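Local structure of maltose-binding protein MalE1 (Thermotoga maritima, 6DTU) at residues A[301-304]-A[308-311]; A[310-313]-A[317-320]; A[284-287]-A[291-294]. The protein probably binds maltose and longer malto-oligosaccharides for uptake into the cell, and is captured here with maltotetraose in its pocket. All coordinates share one frame; numbering follows the deposited sequence.

In the fold
Contact 3 comes first in the chain, between helices 275-286 and 289-298; contacts 1 and 2 follow and share residues 310-311 of helix 306-312. Contacts 1 and 2 have centres about 7 Å apart; P303 CD of the first meets V312 CG2 of the second at 3.7 Å. Contact 3 lies about 12 Å from contact 1, centre to centre, and about 18 Å from contact 2. Y293 of helix 289-298 bridges them, its CG 3.6 Å from L311 CD1. Of the three, contact 1 alone includes a residue of the glycan pocket, R301, which bonds a glucose unit, while P303, two residues on, packs on the helix behind.

Contact 1 (A[301-304]-A[308-311]); sequences RLPS and VLEL. With GLC (alpha-D-glucopyranose), chain C.
The R301 guanidinium meets a glucose unit of the bound oligosaccharide with its edge. NH2 donates to GLC O2 at 3.1 Å, the oxygen lying in the plane of the group and the bond nearly straight at 166°. NH1 donates to GLC O3 at 2.9 Å and 161°, again from near the plane, so one side chain forks across two neighbouring hydroxyls of the sugar. The chain runs extended from CG to NE, carrying the group out to the ligand. E109 pairs with NH1 and D299 with NE, which probably fixes the rotation of the fork. This is the pocket of a periplasmic binding protein fold, and strand 302-303, just after R301, pairs antiparallel with strand 100-109 in its mixed sheet. On the helix side the P303 ring takes over: its CB touches V308 CG1 at 3.6 Å, while its CD meets L309 CD1 at 3.7 Å. L309 CG is anti to the backbone N (chi1 -171°), a setting that brings CD1 against the proline ring and to 3.8 Å from P303 O. L309 CB lies against the same oxygen, 3.6 Å from P303 O.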
ATOM      1  N   ARG A 301      -2.707  -7.698  -7.980  1.00 14.14           N
ATOM      2  CA  ARG A 301      -2.071  -6.378  -8.002  1.00 12.58           C
ATOM      3  C   ARG A 301      -1.256  -6.248  -9.298  1.00 17.60           C
ATOM      4  O   ARG A 301      -1.763  -6.631 -10.362  1.00 17.27           O
ATOM      5  CB  ARG A 301      -1.263  -6.152  -6.710  1.00 14.18           C
ATOM      6  CG  ARG A 301      -2.104  -6.482  -5.477  1.00 13.56           C
ATOM      7  CD  ARG A 301      -1.411  -6.231  -4.153  1.00 11.84           C
ATOM      8  NE  ARG A 301      -2.106  -6.916  -3.055  1.00 12.48           N
ATOM      9  CZ  ARG A 301      -2.088  -6.544  -1.779  1.00 13.10           C
ATOM     10  NH1 ARG A 301      -1.437  -5.435  -1.380  1.00 13.03           N
ATOM     11  NH2 ARG A 301      -2.728  -7.311  -0.893  1.00 12.72           N
ATOM     12  N   LEU A 302      -0.011  -5.745  -9.250  1.00 16.00           N
ATOM     13  CA  LEU A 302       0.812  -5.611 -10.457  1.00 15.19           C
ATOM     14  C   LEU A 302       2.025  -6.533 -10.310  1.00 15.53           C
ATOM     15  O   LEU A 302       2.998  -6.160  -9.642  1.00 15.06           O
ATOM     16  CB  LEU A 302       1.255  -4.150 -10.655  1.00 13.99           C
ATOM     17  CG  LEU A 302       0.141  -3.095 -10.771  1.00 17.80           C
ATOM     18  CD1 LEU A 302       0.680  -1.677 -10.852  1.00 15.08           C
ATOM     19  CD2 LEU A 302      -0.750  -3.360 -11.948  1.00 16.27           C
ATOM     20  N   PRO A 303       2.032  -7.730 -10.920  1.00 15.14           N
ATOM     21  CA  PRO A 303       3.075  -8.724 -10.597  1.00 13.29           C
ATOM     22  C   PRO A 303       4.505  -8.240 -10.789  1.00 15.09           C
ATOM     23  O   PRO A 303       4.824  -7.566 -11.765  1.00 16.55           O
ATOM     24  CB  PRO A 303       2.737  -9.906 -11.512  1.00 14.71           C
ATOM     25  CG  PRO A 303       1.215  -9.814 -11.639  1.00 12.70           C
ATOM     26  CD  PRO A 303       0.933  -8.321 -11.706  1.00 14.62           C
ATOM     27  N   SER A 304       5.365  -8.590  -9.824  1.00 15.74           N
ATOM     28  CA  SER A 304       6.783  -8.236  -9.862  1.00 13.57           C
ATOM     29  C   SER A 304       7.646  -9.224 -10.622  1.00 16.10           C
ATOM     30  O   SER A 304       8.772  -8.876 -10.993  1.00 12.71           O
ATOM     31  CB  SER A 304       7.341  -8.026  -8.453  1.00 13.64           C
ATOM     32  OG  SER A 304       6.752  -6.890  -7.849  1.00 16.12           O
ATOM     33  N   VAL A 308       5.189 -13.136 -15.267  1.00 15.78           N
ATOM     34  CA  VAL A 308       3.822 -13.121 -14.778  1.00 15.99           C
ATOM     35  C   VAL A 308       3.134 -11.811 -15.149  1.00 17.92           C
ATOM     36  O   VAL A 308       1.972 -11.807 -15.577  1.00 15.49           O
ATOM     37  CB  VAL A 308       3.810 -13.411 -13.266  1.00 14.88           C
ATOM     38  CG1 VAL A 308       2.388 -13.261 -12.727  1.00 14.64           C
ATOM     39  CG2 VAL A 308       4.377 -14.824 -13.025  1.00 14.86           C
ATOM     40  N   LEU A 309       3.852 -10.685 -15.042  1.00 17.47           N
ATOM     41  CA  LEU A 309       3.284  -9.420 -15.500  1.00 16.46           C
ATOM     42  C   LEU A 309       2.875  -9.529 -16.956  1.00 18.05           C
ATOM     43  O   LEU A 309       1.794  -9.063 -17.338  1.00 20.23           O
ATOM     44  CB  LEU A 309       4.255  -8.253 -15.283  1.00 15.70           C
ATOM     45  CG  LEU A 309       3.658  -6.867 -15.534  1.00 15.94           C
ATOM     46  CD1 LEU A 309       2.467  -6.651 -14.599  1.00 16.92           C
ATOM     47  CD2 LEU A 309       4.692  -5.782 -15.318  1.00 19.52           C
ATOM     48  N   GLU A 310       3.698 -10.203 -17.769  1.00 16.97           N
ATOM     49  CA  GLU A 310       3.368 -10.395 -19.175  1.00 17.01           C
ATOM     50  C   GLU A 310       2.040 -11.120 -19.361  1.00 20.46           C
ATOM     51  O   GLU A 310       1.322 -10.855 -20.332  1.00 22.25           O
ATOM     52  CB  GLU A 310       4.496 -11.146 -19.878  1.00 19.16           C
ATOM     53  CG  GLU A 310       4.194 -11.456 -21.331  1.00 27.03           C
ATOM     54  CD  GLU A 310       4.304 -10.218 -22.211  1.00 23.85           C
ATOM     55  OE1 GLU A 310       4.960  -9.248 -21.782  1.00 33.37           O
ATOM     56  OE2 GLU A 310       3.742 -10.217 -23.325  1.00 33.34           O
ATOM     57  N   LEU A 311       1.687 -12.031 -18.442  1.00 16.66           N
ATOM     58  CA  LEU A 311       0.424 -12.758 -18.544  1.00 17.56           C
ATOM     59  C   LEU A 311      -0.779 -11.861 -18.308  1.00 18.45           C
ATOM     60  O   LEU A 311      -1.845 -12.099 -18.875  1.00 21.98           O
ATOM     61  CB  LEU A 311       0.388 -13.904 -17.533  1.00 16.84           C
ATOM     62  CG  LEU A 311       1.398 -15.047 -17.667  1.00 17.84           C
ATOM     63  CD1 LEU A 311       1.311 -15.945 -16.454  1.00 20.53           C
ATOM     64  CD2 LEU A 311       1.138 -15.852 -18.912  1.00 20.59           C
TER
HETATM   65  C1  GLC C   1      -4.939  -5.221   2.995  1.00 18.36           C
HETATM   66  C2  GLC C   1      -3.843  -5.213   2.005  1.00 12.38           C
HETATM   67  C3  GLC C   1      -2.834  -4.183   2.306  1.00 14.23           C
HETATM   68  C4  GLC C   1      -3.451  -2.830   2.386  1.00 12.37           C
HETATM   69  C5  GLC C   1      -4.527  -2.798   3.505  1.00 13.32           C
HETATM   70  C6  GLC C   1      -5.295  -1.629   3.521  1.00 17.14           C
HETATM   71  O1  GLC C   1      -4.453  -5.605   4.241  1.00 21.14           O
HETATM   72  O2  GLC C   1      -3.242  -6.548   2.025  1.00 15.09           O
HETATM   73  O3  GLC C   1      -1.837  -4.242   1.223  1.00 13.99           O
HETATM   74  O4  GLC C   1      -2.430  -1.842   2.691  1.00 13.10           O
HETATM   75  O5  GLC C   1      -5.527  -3.901   3.125  1.00 15.94           O
HETATM   76  O6  GLC C   1      -6.144  -1.655   4.674  1.00 20.13           O

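Contact 2 (A[310-313]-A[317-320]); sequences ELVK and DVVG
Two consecutive helices meet here in an apolar helix-loop-helix contact, where V312 of helix 306-312 and the K313 backbone just beyond it meet V318 and V319 in the first turn or so of helix 316-326. The pair belongs to the periplasmic binding protein fold and packs against helix 289-298, whose Y296 touches both V312 and V318. No hydrogen bond links the two segments, so the join depends on valine methyls lying against backbone and on one another. V318 has the largest share. Its CB is 3.5 Å from V312 O, and both of its methyls also crowd that carbonyl oxygen, so the whole branch sits against it. CG2 of V318 further meets CG2 of V312 at 4.0 Å, the two side chains crossing at about a right angle. The V312 methyl involved stands between its own backbone N and carbonyl carbon, the most hindered of the three staggered sites. V318 CG1, anti to the backbone N (chi1 171°), also lies 4.1 Å from K313 CA. Replacing V318 with alanine removes both methyls, which is likely to leave V312 CG2 without its apolar mate and open a gap between the helices. On the exposed side, K313 NZ turns back within its own segment to form a salt bridge with E310, at 3.1 Å from OE1, a weak hydrogen bond by geometry. Next to it, K313 O touches V319 CG2 at 3.3 Å.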
ATOM      1  N   GLU A 310       3.698 -10.203 -17.769  1.00 16.97           N
ATOM      2  CA  GLU A 310       3.368 -10.395 -19.175  1.00 17.01           C
ATOM      3  C   GLU A 310       2.040 -11.120 -19.361  1.00 20.46           C
ATOM      4  O   GLU A 310       1.322 -10.855 -20.332  1.00 22.25           O
ATOM      5  CB  GLU A 310       4.496 -11.146 -19.878  1.00 19.16           C
ATOM      6  CG  GLU A 310       4.194 -11.456 -21.331  1.00 27.03           C
ATOM      7  CD  GLU A 310       4.304 -10.218 -22.211  1.00 23.85           C
ATOM      8  OE1 GLU A 310       4.960  -9.248 -21.782  1.00 33.37           O
ATOM      9  OE2 GLU A 310       3.742 -10.217 -23.325  1.00 33.34           O
ATOM     10  N   LEU A 311       1.687 -12.031 -18.442  1.00 16.66           N
ATOM     11  CA  LEU A 311       0.424 -12.758 -18.544  1.00 17.56           C
ATOM     12  C   LEU A 311      -0.779 -11.861 -18.308  1.00 18.45           C
ATOM     13  O   LEU A 311      -1.845 -12.099 -18.875  1.00 21.98           O
ATOM     14  CB  LEU A 311       0.388 -13.904 -17.533  1.00 16.84           C
ATOM     15  CG  LEU A 311       1.398 -15.047 -17.667  1.00 17.84           C
ATOM     16  CD1 LEU A 311       1.311 -15.945 -16.454  1.00 20.53           C
ATOM     17  CD2 LEU A 311       1.138 -15.852 -18.912  1.00 20.59           C
ATOM     18  N   VAL A 312      -0.623 -10.813 -17.502  1.00 15.20           N
ATOM     19  CA  VAL A 312      -1.753 -10.019 -17.025  1.00 17.26           C
ATOM     20  C   VAL A 312      -1.780  -8.604 -17.578  1.00 19.51           C
ATOM     21  O   VAL A 312      -2.732  -7.862 -17.287  1.00 20.48           O
ATOM     22  CB  VAL A 312      -1.830 -10.028 -15.483  1.00 16.07           C
ATOM     23  CG1 VAL A 312      -1.863 -11.469 -14.970  1.00 16.86           C
ATOM     24  CG2 VAL A 312      -0.636  -9.298 -14.872  1.00 18.68           C
ATOM     25  N   LYS A 313      -0.824  -8.236 -18.441  1.00 21.27           N
ATOM     26  CA  LYS A 313      -0.621  -6.837 -18.814  1.00 23.92           C
ATOM     27  C   LYS A 313      -1.836  -6.225 -19.519  1.00 23.20           C
ATOM     28  O   LYS A 313      -2.000  -5.000 -19.509  1.00 25.34           O
ATOM     29  CB  LYS A 313       0.612  -6.734 -19.712  1.00 25.28           C
ATOM     30  CG  LYS A 313       0.421  -7.496 -21.018  1.00 25.24           C
ATOM     31  CD  LYS A 313       1.170  -6.889 -22.167  1.00 35.67           C
ATOM     32  CE  LYS A 313       2.641  -7.175 -22.051  1.00 33.34           C
ATOM     33  NZ  LYS A 313       3.347  -7.100 -23.364  1.00 38.49           N
ATOM     34  N   ASP A 317      -7.876  -3.787 -15.292  1.00 21.49           N
ATOM     35  CA  ASP A 317      -7.506  -3.330 -13.954  1.00 18.99           C
ATOM     36  C   ASP A 317      -5.999  -3.146 -13.833  1.00 19.97           C
ATOM     37  O   ASP A 317      -5.532  -2.190 -13.207  1.00 18.55           O
ATOM     38  CB  ASP A 317      -8.012  -4.307 -12.890  1.00 17.38           C
ATOM     39  CG  ASP A 317      -9.519  -4.437 -12.869  1.00 19.70           C
ATOM     40  OD1 ASP A 317     -10.220  -3.563 -13.431  1.00 22.98           O
ATOM     41  OD2 ASP A 317     -10.004  -5.435 -12.279  1.00 22.50           O
ATOM     42  N   VAL A 318      -5.225  -4.080 -14.389  1.00 21.04           N
ATOM     43  CA  VAL A 318      -3.779  -3.924 -14.450  1.00 19.07           C
ATOM     44  C   VAL A 318      -3.417  -2.663 -15.219  1.00 20.08           C
ATOM     45  O   VAL A 318      -2.540  -1.896 -14.813  1.00 18.63           O
ATOM     46  CB  VAL A 318      -3.145  -5.182 -15.074  1.00 19.88           C
ATOM     47  CG1 VAL A 318      -1.672  -4.958 -15.348  1.00 18.32           C
ATOM     48  CG2 VAL A 318      -3.366  -6.399 -14.162  1.00 19.87           C
ATOM     49  N   VAL A 319      -4.092  -2.426 -16.344  1.00 20.95           N
ATOM     50  CA  VAL A 319      -3.822  -1.222 -17.121  1.00 19.83           C
ATOM     51  C   VAL A 319      -4.130   0.033 -16.308  1.00 18.50           C
ATOM     52  O   VAL A 319      -3.335   0.980 -16.284  1.00 19.27           O
ATOM     53  CB  VAL A 319      -4.579  -1.278 -18.459  1.00 19.68           C
ATOM     54  CG1 VAL A 319      -4.489   0.055 -19.210  1.00 20.15           C
ATOM     55  CG2 VAL A 319      -4.011  -2.403 -19.299  1.00 19.65           C
ATOM     56  N   GLY A 320      -5.256   0.036 -15.591  1.00 18.03           N
ATOM     57  CA  GLY A 320      -5.633   1.218 -14.819  1.00 17.85           C
ATOM     58  C   GLY A 320      -4.678   1.524 -13.676  1.00 19.66           C
ATOM     59  O   GLY A 320      -4.278   2.678 -13.471  1.00 17.19           O
TER

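Contact 3 (A[284-287]-A[291-294]); sequences SFIA and TMYR
T291 OG1 donates a hydrogen bond to F285 O at 2.9 Å, the one polar bond between these segments. T291 is modelled in two conformers; the bond holds for the one described here and is doubtful for the other. The hydroxyl approaches obliquely: the C=O...donor angle is 146° and the donor is tilted 34° from the carbonyl plane. With OG1 set beside its own backbone N (chi1 -46°), the threonine turns its hydroxyl to the last turn of helix 275-286, which is widened to a pi-type turn, and thereby serves a carbonyl near the end of that helix. The same hydroxyl lies obliquely by the F285 ring, 4.0 Å from CE1, and the phenylalanine crosses the threonine at about a right angle. T291 CG2, the other branch, faces I286 CD1 at 4.1 Å.

M292 works on the next carbonyl. Its CG lies 3.4 Å from I286 O, and a bend at chi2 brings the end of the thioether round, so that CE comes to 3.5 Å from the same oxygen. CE goes on to touch I286 CG2 at 4.2 Å and the backbone of A287, so the methionine touches both I286 and A287. A287 O is gripped separately, by a hydrogen bond from R305 NH1.

This is a helix-loop-helix junction of the periplasmic binding protein fold, helix 275-286 giving way to helix 289-298. Helix 14-28 lies alongside, its L20 touching F285 and T291 while E23 pairs with R294; M292 faces V308 of helix 306-312 and I104 and Y106 of strand 100-109.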
ATOM      1  N   SER A 284      12.324 -21.642  -3.793  1.00 16.13           N
ATOM      2  CA  SER A 284      12.146 -22.832  -4.616  1.00 15.02           C
ATOM      3  C   SER A 284      10.701 -23.065  -5.023  1.00 16.33           C
ATOM      4  O   SER A 284      10.449 -23.889  -5.913  1.00 17.14           O
ATOM      5  CB  SER A 284      12.626 -24.074  -3.858  1.00 15.88           C
ATOM      6  OG  SER A 284      11.651 -24.471  -2.889  1.00 18.80           O
ATOM      7  N   PHE A 285       9.756 -22.389  -4.371  1.00 17.36           N
ATOM      8  CA  PHE A 285       8.333 -22.658  -4.551  1.00 14.13           C
ATOM      9  C   PHE A 285       7.571 -21.360  -4.780  1.00 14.10           C
ATOM     10  O   PHE A 285       6.973 -21.176  -5.841  1.00 14.97           O
ATOM     11  CB  PHE A 285       7.778 -23.415  -3.328  1.00 15.61           C
ATOM     12  CG  PHE A 285       6.286 -23.699  -3.375  1.00 14.71           C
ATOM     13  CD1 PHE A 285       5.680 -24.181  -4.534  1.00 18.65           C
ATOM     14  CD2 PHE A 285       5.505 -23.564  -2.231  1.00 17.04           C
ATOM     15  CE1 PHE A 285       4.321 -24.457  -4.575  1.00 18.64           C
ATOM     16  CE2 PHE A 285       4.137 -23.858  -2.266  1.00 16.39           C
ATOM     17  CZ  PHE A 285       3.555 -24.325  -3.435  1.00 17.79           C
ATOM     18  N   ILE A 286       7.607 -20.443  -3.814  1.00 14.28           N
ATOM     19  CA  ILE A 286       6.823 -19.215  -3.932  1.00 13.27           C
ATOM     20  C   ILE A 286       7.293 -18.384  -5.128  1.00 13.83           C
ATOM     21  O   ILE A 286       6.491 -17.750  -5.821  1.00 13.46           O
ATOM     22  CB  ILE A 286       6.828 -18.440  -2.595  1.00 11.64           C
ATOM     23  CG1 ILE A 286       6.086 -19.223  -1.510  1.00 11.46           C
ATOM     24  CG2 ILE A 286       6.194 -17.055  -2.727  1.00 13.67           C
ATOM     25  CD1 ILE A 286       4.589 -19.396  -1.788  1.00 13.20           C
ATOM     26  N   ALA A 287       8.599 -18.375  -5.398  1.00 13.86           N
ATOM     27  CA  ALA A 287       9.118 -17.520  -6.449  1.00 13.86           C
ATOM     28  C   ALA A 287       8.851 -18.035  -7.853  1.00 13.31           C
ATOM     29  O   ALA A 287       9.164 -17.319  -8.816  1.00 15.68           O
ATOM     30  CB  ALA A 287      10.626 -17.310  -6.282  1.00 13.22           C
ATOM     31  N   THR A 291       3.496 -20.241  -9.389  0.85 14.45           N
ATOM     32  CA  THR A 291       3.054 -19.861  -8.056  0.85 13.28           C
ATOM     33  C   THR A 291       2.794 -18.376  -7.969  0.85 14.68           C
ATOM     34  O   THR A 291       1.813 -17.955  -7.351  0.85 12.32           O
ATOM     35  CB  THR A 291       4.081 -20.250  -7.012  0.85 12.24           C
ATOM     36  OG1 THR A 291       4.506 -21.580  -7.284  0.85 13.52           O
ATOM     37  CG2 THR A 291       3.427 -20.187  -5.652  0.85 13.96           C
ATOM     38  N   MET A 292       3.652 -17.567  -8.613  1.00 11.98           N
ATOM     39  CA  MET A 292       3.458 -16.122  -8.601  1.00 12.07           C
ATOM     40  C   MET A 292       2.193 -15.734  -9.351  1.00 12.96           C
ATOM     41  O   MET A 292       1.494 -14.789  -8.958  1.00 13.43           O
ATOM     42  CB  MET A 292       4.706 -15.444  -9.174  1.00 13.20           C
ATOM     43  CG  MET A 292       5.837 -15.376  -8.178  1.00 13.46           C
ATOM     44  SD  MET A 292       5.486 -14.075  -6.990  1.00 14.01           S
ATOM     45  CE  MET A 292       6.822 -14.256  -5.787  1.00 14.16           C
ATOM     46  N   TYR A 293       1.859 -16.475 -10.406  1.00 13.74           N
ATOM     47  CA  TYR A 293       0.629 -16.197 -11.131  1.00 13.69           C
ATOM     48  C   TYR A 293      -0.590 -16.601 -10.310  1.00 11.26           C
ATOM     49  O   TYR A 293      -1.582 -15.864 -10.273  1.00 13.40           O
ATOM     50  CB  TYR A 293       0.699 -16.870 -12.504  1.00 12.99           C
ATOM     51  CG  TYR A 293      -0.463 -16.627 -13.430  1.00 15.23           C
ATOM     52  CD1 TYR A 293      -0.945 -15.351 -13.629  1.00 13.95           C
ATOM     53  CD2 TYR A 293      -0.986 -17.659 -14.203  1.00 14.08           C
ATOM     54  CE1 TYR A 293      -2.004 -15.108 -14.516  1.00 16.79           C
ATOM     55  CE2 TYR A 293      -2.026 -17.430 -15.089  1.00 16.93           C
ATOM     56  CZ  TYR A 293      -2.525 -16.163 -15.244  1.00 18.55           C
ATOM     57  OH  TYR A 293      -3.547 -15.942 -16.128  1.00 18.69           O
ATOM     58  N   ARG A 294      -0.510 -17.739  -9.607  1.00 14.57           N
ATOM     59  CA  ARG A 294      -1.581 -18.144  -8.707  1.00 12.81           C
ATOM     60  C   ARG A 294      -1.784 -17.129  -7.591  1.00 13.34           C
ATOM     61  O   ARG A 294      -2.922 -16.869  -7.197  1.00 14.02           O
ATOM     62  CB  ARG A 294      -1.321 -19.537  -8.149  1.00 14.88           C
ATOM     63  CG  ARG A 294      -1.451 -20.579  -9.211  1.00 13.02           C
ATOM     64  CD  ARG A 294      -1.028 -21.930  -8.693  1.00 14.65           C
ATOM     65  NE  ARG A 294      -1.888 -22.341  -7.610  1.00 16.49           N
ATOM     66  CZ  ARG A 294      -1.632 -23.346  -6.785  1.00 16.89           C
ATOM     67  NH1 ARG A 294      -0.527 -24.058  -6.920  1.00 18.49           N
ATOM     68  NH2 ARG A 294      -2.489 -23.623  -5.812  1.00 19.46           N
TER